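Local coordinates for major extracellular endoglucanase (Xanthomonas campestris pv. campestris, PDB 4TUF), which cuts internal beta-1,4-glucosidic bonds in cellulose, lichenin and cereal beta-glucans, here as its isolated family 5 TIM-barrel catalytic domain, at residues A[38-42]-A[43-47]; A[78-81]-A[82-85]. All blocks are in the same frame, centred on the assembly; numbering follows the deposited sequence.

Contact 1: A[38-42]-A[43-47]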
# COMPACT_ATOMS: atom_id res chain seq x y z
N TRP A 38 -19.19 -1.32 -12.18
CA TRP A 38 -19.97 -1.70 -13.36
C TRP A 38 -20.61 -3.06 -13.14
O TRP A 38 -21.59 -3.41 -13.78
CB TRP A 38 -19.10 -1.72 -14.63
CG TRP A 38 -17.86 -2.57 -14.51
CD1 TRP A 38 -17.74 -3.90 -14.76
CD2 TRP A 38 -16.56 -2.12 -14.10
NE1 TRP A 38 -16.45 -4.32 -14.54
CE2 TRP A 38 -15.70 -3.24 -14.14
CE3 TRP A 38 -16.03 -0.89 -13.71
CZ2 TRP A 38 -14.35 -3.17 -13.79
CZ3 TRP A 38 -14.69 -0.81 -13.37
CH2 TRP A 38 -13.87 -1.94 -13.41
N ALA A 39 -20.05 -3.82 -12.20
CA ALA A 39 -20.48 -5.19 -11.97
C ALA A 39 -21.12 -5.39 -10.59
O ALA A 39 -21.93 -6.29 -10.41
CB ALA A 39 -19.29 -6.13 -12.12
N ARG A 40 -20.76 -4.53 -9.64
CA ARG A 40 -21.18 -4.70 -8.25
C ARG A 40 -21.67 -3.41 -7.61
O ARG A 40 -21.39 -2.31 -8.09
CB ARG A 40 -20.01 -5.25 -7.42
CG ARG A 40 -19.42 -6.55 -7.93
CD ARG A 40 -20.33 -7.74 -7.65
NE ARG A 40 -20.70 -7.83 -6.24
CZ ARG A 40 -19.90 -8.28 -5.27
NH1 ARG A 40 -18.67 -8.67 -5.55
NH2 ARG A 40 -20.33 -8.32 -4.02
N ASN A 41 -22.42 -3.55 -6.52
CA ASN A 41 -22.78 -2.42 -5.67
C ASN A 41 -21.67 -2.15 -4.67
O ASN A 41 -21.20 -3.07 -4.00
CB ASN A 41 -24.10 -2.69 -4.94
CG ASN A 41 -24.42 -1.64 -3.90
OD1 ASN A 41 -24.12 -1.81 -2.72
ND2 ASN A 41 -25.03 -0.55 -4.34
N TRP A 42 -21.23 -0.90 -4.58
CA TRP A 42 -20.03 -0.57 -3.82
C TRP A 42 -20.14 -0.96 -2.34
O TRP A 42 -19.19 -1.49 -1.77
CB TRP A 42 -19.71 0.93 -3.94
CG TRP A 42 -20.71 1.82 -3.26
CD1 TRP A 42 -21.94 2.19 -3.73
CD2 TRP A 42 -20.56 2.43 -1.98
NE1 TRP A 42 -22.57 3.01 -2.82
CE2 TRP A 42 -21.74 3.17 -1.73
CE3 TRP A 42 -19.55 2.43 -1.02
CZ2 TRP A 42 -21.93 3.89 -0.56
CZ3 TRP A 42 -19.74 3.15 0.14
CH2 TRP A 42 -20.91 3.87 0.36
N LYS A 43 -21.30 -0.70 -1.75
CA LYS A 43 -21.53 -1.03 -0.34
C LYS A 43 -21.50 -2.54 -0.12
O LYS A 43 -20.93 -3.02 0.86
CB LYS A 43 -22.86 -0.45 0.13
CG LYS A 43 -22.82 0.28 1.46
CD LYS A 43 -24.22 0.36 2.07
CE LYS A 43 -24.34 1.47 3.11
NZ LYS A 43 -24.39 2.82 2.48
N ASP A 44 -22.11 -3.29 -1.04
CA ASP A 44 -22.15 -4.74 -0.92
C ASP A 44 -20.77 -5.37 -1.11
O ASP A 44 -20.45 -6.38 -0.49
CB ASP A 44 -23.14 -5.33 -1.93
CG ASP A 44 -24.59 -5.11 -1.52
OD1 ASP A 44 -24.83 -4.30 -0.59
OD2 ASP A 44 -25.50 -5.73 -2.13
N MET A 45 -19.96 -4.77 -1.97
CA MET A 45 -18.61 -5.26 -2.20
C MET A 45 -17.72 -5.04 -0.97
O MET A 45 -16.84 -5.84 -0.67
CB MET A 45 -18.00 -4.59 -3.43
CG MET A 45 -16.73 -5.25 -3.93
SD MET A 45 -16.42 -4.96 -5.68
CE MET A 45 -16.21 -3.19 -5.70
N ILE A 46 -17.95 -3.94 -0.25
CA ILE A 46 -17.22 -3.70 0.99
C ILE A 46 -17.65 -4.71 2.05
O ILE A 46 -16.82 -5.29 2.74
CB ILE A 46 -17.45 -2.26 1.50
CG1 ILE A 46 -16.70 -1.26 0.62
CG2 ILE A 46 -17.01 -2.13 2.95
CD1 ILE A 46 -16.99 0.18 0.97
N VAL A 47 -18.96 -4.90 2.16
CA VAL A 47 -19.54 -5.87 3.09
C VAL A 47 -18.91 -7.24 2.89
O VAL A 47 -18.65 -7.96 3.86
CB VAL A 47 -21.08 -5.96 2.91
CG1 VAL A 47 -21.63 -7.25 3.49
CG2 VAL A 47 -21.76 -4.75 3.53
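The indole of W42 has the side chain of K43 spread over one face. K43 CG stands 4.2 Å from the centroid of the W42 six-membered ring and 10° off its normal, a CH-pi contact between neighbours whose side chains run the same way. I46 approaches that ring obliquely, its CD1 3.9 Å from W42 CE3, while NE1 donates to D82. The second flat group, the guanidinium of R40, has M45 CG over one face; nearer the backbone, R40 CB lies 4.0 Å from M45 SD. R40 NH1 is bonded to the W329 carbonyl and to Q48.

Between these groups helix 42-51 begins, with N41 as its N-cap. The side chain is turned away from its own backbone N (chi1 172°), which brings OD1 over the first turn to accept from D44 N at 3.0 Å, the donor tilted 17° from the carbonyl plane. N41 ND2 meanwhile donates to R79 O, which fits only one orientation of the amide. Ordinary helical bonds follow, M45 N to N41 O at 2.9 Å and I46 N to W42 O at 3.1 Å.

The cap satisfies an amide N-H that has no helical acceptor before it, and K43 lays its aliphatic part on the indole while its ammonium goes on to a salt bridge with a dihydrogenphosphate ion, an interaction that would probably stabilise the positive charge.

Contact 2: A[78-81]-A[82-85]. With 2HP (dihydrogenphosphate ion), chain E.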
# COMPACT_ATOMS: atom_id res chain seq x y z
N SER A 78 -27.36 1.76 -11.95
CA SER A 78 -28.49 0.89 -11.62
C SER A 78 -28.18 0.11 -10.34
O SER A 78 -29.06 -0.15 -9.53
CB SER A 78 -28.79 -0.08 -12.76
OG SER A 78 -28.87 0.60 -13.99
N ARG A 79 -26.90 -0.25 -10.19
CA ARG A 79 -26.44 -0.99 -9.02
C ARG A 79 -25.92 -0.05 -7.95
O ARG A 79 -25.66 -0.47 -6.82
CB ARG A 79 -25.32 -1.96 -9.41
CG ARG A 79 -25.58 -2.77 -10.66
CD ARG A 79 -24.31 -3.50 -11.05
NE ARG A 79 -24.44 -4.22 -12.31
CZ ARG A 79 -24.93 -5.45 -12.41
NH1 ARG A 79 -25.34 -6.08 -11.33
NH2 ARG A 79 -25.02 -6.03 -13.60
N ASN A 80 -25.76 1.22 -8.30
CA ASN A 80 -25.17 2.20 -7.40
C ASN A 80 -25.95 3.52 -7.42
O ASN A 80 -25.39 4.57 -7.73
CB ASN A 80 -23.71 2.45 -7.76
CG ASN A 80 -22.86 1.20 -7.64
OD1 ASN A 80 -22.38 0.86 -6.56
ND2 ASN A 80 -22.66 0.51 -8.76
N ALA A 81 -27.23 3.45 -7.06
CA ALA A 81 -28.14 4.59 -7.18
C ALA A 81 -27.75 5.75 -6.28
O ALA A 81 -27.99 6.91 -6.62
CB ALA A 81 -29.55 4.15 -6.87
N ASP A 82 -27.16 5.46 -5.13
CA ASP A 82 -26.84 6.51 -4.18
C ASP A 82 -25.54 7.25 -4.53
O ASP A 82 -25.12 8.15 -3.79
CB ASP A 82 -26.75 5.93 -2.77
CG ASP A 82 -25.63 4.92 -2.62
OD1 ASP A 82 -25.19 4.37 -3.64
OD2 ASP A 82 -25.20 4.68 -1.47
N LEU A 83 -24.91 6.89 -5.65
CA LEU A 83 -23.72 7.61 -6.10
C LEU A 83 -24.02 8.53 -7.28
O LEU A 83 -23.17 9.31 -7.71
CB LEU A 83 -22.61 6.64 -6.50
CG LEU A 83 -22.08 5.68 -5.44
CD1 LEU A 83 -20.92 4.89 -6.02
CD2 LEU A 83 -21.67 6.43 -4.18
N GLN A 84 -25.25 8.45 -7.80
CA GLN A 84 -25.64 9.24 -8.96
C GLN A 84 -25.55 10.74 -8.69
O GLN A 84 -26.13 11.24 -7.73
CB GLN A 84 -27.06 8.87 -9.40
CG GLN A 84 -27.36 9.20 -10.85
CD GLN A 84 -28.65 8.57 -11.32
OE1 GLN A 84 -29.38 7.95 -10.54
NE2 GLN A 84 -28.93 8.70 -12.61
N GLY A 85 -24.83 11.45 -9.55
CA GLY A 85 -24.66 12.89 -9.40
C GLY A 85 -23.43 13.29 -8.60
O GLY A 85 -22.93 14.40 -8.74
P 2HP E . -26.90 5.95 1.40
O1 2HP E . -27.71 6.44 2.57
O2 2HP E . -27.57 4.75 0.77
O3 2HP E . -26.79 7.06 0.38
O4 2HP E . -25.52 5.55 1.88
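N80 and L83 close a short 3-10 turn in the loop that leads from strand 56-61 of the TIM barrel to helix 88-102. L83 N donates to N80 O at 3.2 Å, fairly straight at the hydrogen (161°) but from well above the carbonyl plane, 52° out of it, so the N-H does not lie on a carbonyl lone pair. A second turn overlaps the first, Q84 N reaching A81 O over 3.4 Å in a bond that is weak.

The packed side belongs to N80 and L83, both buried. N80 CB meets L83 CD1 at 4.1 Å, and both side chains also press on L37; L83 reaches K94 of helix 88-102 as well. The N80 amide has a partner at each end: OD1 accepts from the backbone N of W42, while ND2 donates to the carbonyls of R40 and D76. That fixes which way round the amide sits and ties the turn to the loop before helix 42-51.

The other side is much looser. A81 and Q84 are exposed, and across the turn Q84 offers little more than its CB, 3.5 Å from A81 O; beyond CG its chain is extended, and the side chain touches Y77.

D82 works at the border between the two. Its CG is folded between the backbone N and the carbonyl carbon (chi1 63°), and with OD1 taken up by W42 the other oxygen faces the dihydrogenphosphate ion. K43, salt-bridged to the same ion, and K94 of the pocket would probably offset the negative charges where two oxygens come close, D82 OD2 lying 3.3 Å from O2 of the ion.

In the fold
Contact 1 is the loop after strand 16-23 and the start of helix 42-51; contact 2 lies in the loop after strand 56-61, the next strand of the barrel. Their centres are 11 Å apart, and they meet along a polar seam, 2.6 Å from N41 ND2 to R79 O and 2.9 Å from W42 N to N80 OD1. Both also reach the same dihydrogenphosphate ion, whose O4 is 3.0 Å from K43 NZ of contact 1; D82 of contact 2 and K94 of helix 88-102 complete that pocket. The whole patch lies away from E157 and E278, the probable proton donor and nucleophile.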